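Cytochrome P450 reductase (Amycolatopsis methanolica 239, PDB 5OGX) transfers electrons from NADH, through FAD and a [2Fe-2S] cluster, to the cytochrome P450 partner GcoA, which O-demethylates guaiacol and other lignin-derived aromatic compounds. Local coordinates at residues T4-V14 with E17-V31. Residues are numbered along the deposited sequence; the frame is centred on the assembly and turned at random.
Sequences TFAVSVGGRRV and EPGQTLLEAFLRGGV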
loop_
_atom_site.group_PDB
_atom_site.type_symbol
_atom_site.label_atom_id
_atom_site.label_comp_id
_atom_site.label_asym_id
_atom_site.label_seq_id
_atom_site.Cartn_x
_atom_site.Cartn_y
_atom_site.Cartn_z
ATOM N N THR A 4 17.989 -0.808 -25.587
ATOM C CA THR A 4 17.591 -0.139 -24.348
ATOM C C THR A 4 18.108 1.301 -24.287
ATOM O O THR A 4 19.062 1.657 -24.974
ATOM C CB THR A 4 18.102 -0.892 -23.102
ATOM O OG1 THR A 4 19.493 -0.606 -22.907
ATOM C CG2 THR A 4 17.914 -2.388 -23.269
ATOM N N PHE A 5 17.475 2.118 -23.451
ATOM C CA PHE A 5 17.887 3.494 -23.234
ATOM C C PHE A 5 18.401 3.665 -21.812
ATOM O O PHE A 5 17.933 3.010 -20.876
ATOM C CB PHE A 5 16.732 4.469 -23.478
ATOM C CG PHE A 5 16.249 4.497 -24.897
ATOM C CD1 PHE A 5 17.032 5.041 -25.900
ATOM C CD2 PHE A 5 15.005 3.987 -25.227
ATOM C CE1 PHE A 5 16.582 5.067 -27.207
ATOM C CE2 PHE A 5 14.548 4.013 -26.527
ATOM C CZ PHE A 5 15.342 4.552 -27.523
ATOM N N ALA A 6 19.368 4.557 -21.660
ATOM C CA ALA A 6 19.897 4.893 -20.347
ATOM C C ALA A 6 18.990 5.934 -19.699
ATOM O O ALA A 6 18.727 6.988 -20.291
ATOM C CB ALA A 6 21.327 5.417 -20.478
ATOM N N VAL A 7 18.498 5.635 -18.502
ATOM C CA VAL A 7 17.662 6.569 -17.756
ATOM C C VAL A 7 18.275 6.782 -16.379
ATOM O O VAL A 7 18.753 5.839 -15.742
ATOM C CB VAL A 7 16.202 6.074 -17.664
ATOM C CG1 VAL A 7 15.637 5.895 -19.089
ATOM C CG2 VAL A 7 16.110 4.770 -16.897
ATOM N N SER A 8 18.278 8.030 -15.920
ATOM C CA SER A 8 19.001 8.357 -14.706
ATOM C C SER A 8 18.151 9.249 -13.816
ATOM O O SER A 8 17.380 10.083 -14.297
ATOM C CB SER A 8 20.324 9.061 -15.009
ATOM O OG SER A 8 20.090 10.310 -15.622
ATOM N N VAL A 9 18.325 9.072 -12.512
ATOM C CA VAL A 9 17.751 9.958 -11.501
ATOM C C VAL A 9 18.719 10.016 -10.329
ATOM O O VAL A 9 19.276 8.995 -9.926
ATOM C CB VAL A 9 16.353 9.493 -11.033
ATOM C CG1 VAL A 9 16.405 8.124 -10.330
ATOM C CG2 VAL A 9 15.747 10.530 -10.090
ATOM N N GLY A 10 18.929 11.217 -9.790
ATOM C CA GLY A 10 19.777 11.361 -8.613
ATOM C C GLY A 10 21.187 10.835 -8.766
ATOM O O GLY A 10 21.762 10.330 -7.794
ATOM N N GLY A 11 21.763 10.929 -9.958
ATOM C CA GLY A 11 23.094 10.417 -10.195
ATOM C C GLY A 11 23.184 8.926 -10.435
ATOM O O GLY A 11 24.295 8.418 -10.648
ATOM N N ARG A 12 22.063 8.215 -10.434
ATOM C CA ARG A 12 22.027 6.767 -10.603
ATOM C C ARG A 12 21.442 6.424 -11.966
ATOM O O ARG A 12 20.361 6.904 -12.319
ATOM C CB ARG A 12 21.194 6.116 -9.493
ATOM C CG ARG A 12 21.874 6.074 -8.123
ATOM C CD ARG A 12 22.489 4.696 -7.848
ATOM N NE ARG A 12 21.685 3.905 -6.913
ATOM C CZ ARG A 12 21.627 2.574 -6.908
ATOM N NH1 ARG A 12 22.320 1.869 -7.792
ATOM N NH2 ARG A 12 20.868 1.945 -6.018
ATOM N N ARG A 13 22.129 5.564 -12.715
ATOM C CA ARG A 13 21.676 5.150 -14.032
ATOM C C ARG A 13 21.192 3.705 -14.006
ATOM O O ARG A 13 21.790 2.852 -13.346
ATOM C CB ARG A 13 22.801 5.286 -15.064
ATOM C CG ARG A 13 22.478 4.659 -16.423
ATOM C CD ARG A 13 23.739 4.357 -17.213
ATOM N NE ARG A 13 23.458 3.567 -18.412
ATOM C CZ ARG A 13 24.237 3.556 -19.486
ATOM N NH1 ARG A 13 25.334 4.299 -19.498
ATOM N NH2 ARG A 13 23.925 2.810 -20.541
ATOM N N VAL A 14 20.107 3.435 -14.731
ATOM C CA VAL A 14 19.709 2.077 -15.086
ATOM C C VAL A 14 19.424 2.056 -16.583
ATOM O O VAL A 14 19.339 3.097 -17.239
ATOM C CB VAL A 14 18.490 1.576 -14.280
ATOM C CG1 VAL A 14 18.739 1.735 -12.777
ATOM C CG2 VAL A 14 17.240 2.307 -14.696
ATOM N N GLU A 17 14.334 -0.920 -21.031
ATOM C CA GLU A 17 13.904 -1.412 -22.326
ATOM C C GLU A 17 12.857 -0.464 -22.909
ATOM O O GLU A 17 12.143 0.214 -22.170
ATOM C CB GLU A 17 13.341 -2.823 -22.201
ATOM C CG GLU A 17 14.273 -3.776 -21.475
ATOM C CD GLU A 17 13.975 -5.231 -21.783
ATOM O OE1 GLU A 17 13.374 -5.503 -22.845
ATOM O OE2 GLU A 17 14.342 -6.100 -20.966
ATOM N N PRO A 18 12.767 -0.377 -24.237
ATOM C CA PRO A 18 11.843 0.600 -24.841
ATOM C C PRO A 18 10.382 0.380 -24.486
ATOM O O PRO A 18 9.599 1.341 -24.517
ATOM C CB PRO A 18 12.094 0.421 -26.345
ATOM C CG PRO A 18 13.506 -0.070 -26.419
ATOM C CD PRO A 18 13.670 -0.976 -25.237
ATOM N N GLY A 19 9.980 -0.846 -24.161
ATOM C CA GLY A 19 8.615 -1.081 -23.732
ATOM C C GLY A 19 8.401 -1.014 -22.236
ATOM O O GLY A 19 7.287 -1.242 -21.753
ATOM N N GLN A 20 9.446 -0.686 -21.486
ATOM C CA GLN A 20 9.444 -0.710 -20.031
ATOM C C GLN A 20 9.295 0.704 -19.478
ATOM O O GLN A 20 9.814 1.663 -20.057
ATOM C CB GLN A 20 10.743 -1.346 -19.538
ATOM C CG GLN A 20 10.913 -1.464 -18.051
ATOM C CD GLN A 20 12.169 -2.232 -17.700
ATOM O OE1 GLN A 20 13.208 -2.092 -18.353
ATOM N NE2 GLN A 20 12.076 -3.073 -16.690
ATOM N N THR A 21 8.576 0.832 -18.363
ATOM C CA THR A 21 8.378 2.151 -17.778
ATOM C C THR A 21 9.580 2.576 -16.939
ATOM O O THR A 21 10.348 1.751 -16.434
ATOM C CB THR A 21 7.124 2.175 -16.907
ATOM O OG1 THR A 21 7.315 1.319 -15.779
ATOM C CG2 THR A 21 5.912 1.723 -17.701
ATOM N N LEU A 22 9.734 3.898 -16.791
ATOM C CA LEU A 22 10.810 4.429 -15.960
ATOM C C LEU A 22 10.747 3.855 -14.548
ATOM O O LEU A 22 11.761 3.411 -13.996
ATOM C CB LEU A 22 10.730 5.955 -15.910
ATOM C CG LEU A 22 10.940 6.704 -17.222
ATOM C CD1 LEU A 22 10.962 8.220 -16.994
ATOM C CD2 LEU A 22 12.214 6.225 -17.869
ATOM N N LEU A 23 9.565 3.881 -13.932
ATOM C CA LEU A 23 9.455 3.391 -12.561
ATOM C C LEU A 23 9.943 1.952 -12.453
ATOM O O LEU A 23 10.722 1.619 -11.557
ATOM C CB LEU A 23 8.017 3.507 -12.057
ATOM C CG LEU A 23 7.871 2.986 -10.611
ATOM C CD1 LEU A 23 8.682 3.826 -9.610
ATOM C CD2 LEU A 23 6.404 2.961 -10.223
ATOM N N GLU A 24 9.492 1.077 -13.357
ATOM C CA GLU A 24 9.854 -0.328 -13.221
ATOM C C GLU A 24 11.334 -0.552 -13.483
ATOM O O GLU A 24 11.961 -1.378 -12.813
ATOM C CB GLU A 24 8.990 -1.185 -14.143
ATOM C CG GLU A 24 7.566 -1.193 -13.631
ATOM C CD GLU A 24 6.760 -2.366 -14.099
ATOM O OE1 GLU A 24 7.160 -3.004 -15.100
ATOM O OE2 GLU A 24 5.711 -2.621 -13.470
ATOM N N ALA A 25 11.916 0.205 -14.411
ATOM C CA ALA A 25 13.352 0.100 -14.638
ATOM C C ALA A 25 14.135 0.495 -13.386
ATOM O O ALA A 25 15.083 -0.196 -12.994
ATOM C CB ALA A 25 13.763 0.965 -15.832
ATOM N N PHE A 26 13.751 1.608 -12.740
ATOM C CA PHE A 26 14.464 2.039 -11.540
ATOM C C PHE A 26 14.282 1.032 -10.407
ATOM O O PHE A 26 15.263 0.574 -9.817
ATOM C CB PHE A 26 14.004 3.438 -11.095
ATOM C CG PHE A 26 14.539 4.559 -11.971
ATOM C CD1 PHE A 26 15.904 4.709 -12.175
ATOM C CD2 PHE A 26 13.675 5.449 -12.588
ATOM C CE1 PHE A 26 16.409 5.720 -13.001
ATOM C CE2 PHE A 26 14.172 6.471 -13.408
ATOM C CZ PHE A 26 15.538 6.607 -13.610
ATOM N N LEU A 27 13.038 0.654 -10.093
ATOM C CA LEU A 27 12.865 -0.236 -8.944
ATOM C C LEU A 27 13.480 -1.610 -9.192
ATOM O O LEU A 27 13.996 -2.238 -8.260
ATOM C CB LEU A 27 11.386 -0.386 -8.575
ATOM C CG LEU A 27 10.625 0.872 -8.159
ATOM C CD1 LEU A 27 9.158 0.514 -7.862
ATOM C CD2 LEU A 27 11.269 1.558 -6.958
ATOM N N ARG A 28 13.414 -2.110 -10.422
ATOM C CA ARG A 28 14.066 -3.388 -10.702
ATOM C C ARG A 28 15.576 -3.294 -10.519
ATOM O O ARG A 28 16.228 -4.296 -10.199
ATOM C CB ARG A 28 13.720 -3.856 -12.115
ATOM C CG ARG A 28 12.289 -4.384 -12.238
ATOM C CD ARG A 28 12.070 -5.025 -13.586
ATOM N NE ARG A 28 10.728 -5.575 -13.725
ATOM C CZ ARG A 28 10.397 -6.823 -13.403
ATOM N NH1 ARG A 28 11.311 -7.646 -12.912
ATOM N NH2 ARG A 28 9.151 -7.248 -13.579
ATOM N N GLY A 29 16.145 -2.105 -10.692
ATOM C CA GLY A 29 17.540 -1.866 -10.391
ATOM C C GLY A 29 17.844 -1.511 -8.953
ATOM O O GLY A 29 18.988 -1.156 -8.647
ATOM N N GLY A 30 16.857 -1.587 -8.058
ATOM C CA GLY A 30 17.062 -1.202 -6.675
ATOM C C GLY A 30 17.234 0.284 -6.458
ATOM O O GLY A 30 17.804 0.686 -5.441
ATOM N N VAL A 31 16.775 1.108 -7.403
ATOM C CA VAL A 31 16.920 2.562 -7.353
ATOM C C VAL A 31 15.549 3.123 -7.013
ATOM O O VAL A 31 14.604 2.965 -7.795
ATOM C CB VAL A 31 17.419 3.135 -8.687
ATOM C CG1 VAL A 31 17.392 4.663 -8.645
ATOM C CG2 VAL A 31 18.806 2.596 -9.024
#
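Phe26 of helix 22-28 stands up against the inner side of the hairpin formed by strands 5-9 and 12-16, where Val7, Val9 and Val14 meet its ring. Val9 supplies a CH-pi contact: its CG1 lies over one face of the Phe26 ring, 3.8 Å from the centroid and 20° off the normal. A chi1 of 64°, with CG1 between the backbone N and the carbonyl carbon, directs this methyl onto the ring. Val14 CG2 meets Phe26 CD1 obliquely at 3.7 Å, and Val7 CG2 lies 3.8 Å from Phe26 CZ. With an alanine here in place of Phe26, the three valines would lose their common apolar partner and a gap is likely to open between helix and hairpin. Toward the start of the helix, Leu22 CD2 packs on Val7 CG1 at 3.6 Å; past its end, Val31 CG2 meets Val14 CG1 tip to tip at 3.9 Å. The same Val31 CG2 sits over the centre of one face of the Arg12 guanidinium, 3.5 Å from Arg12 CZ. No hydrogen bond joins the two segments. Within the hairpin, Val7 pairs with Val14 and Val9 with Arg12 across a type I' turn, while Thr21 OG1 caps the helix by accepting from Glu24 N. A Schellman motif with Gly30 at positive phi ends the helix and brings Val31 back under the hairpin. Strand 5-9 also runs parallel to strand 85-88, with backbone bonds from Ser8 to Thr85 and Val87. Hairpin and crossing helix form the opening beta-beta-alpha unit of the beta-grasp fold of plant-type [2Fe-2S] ferredoxin domains, the side chain of Leu22 about 10 Å from the cluster.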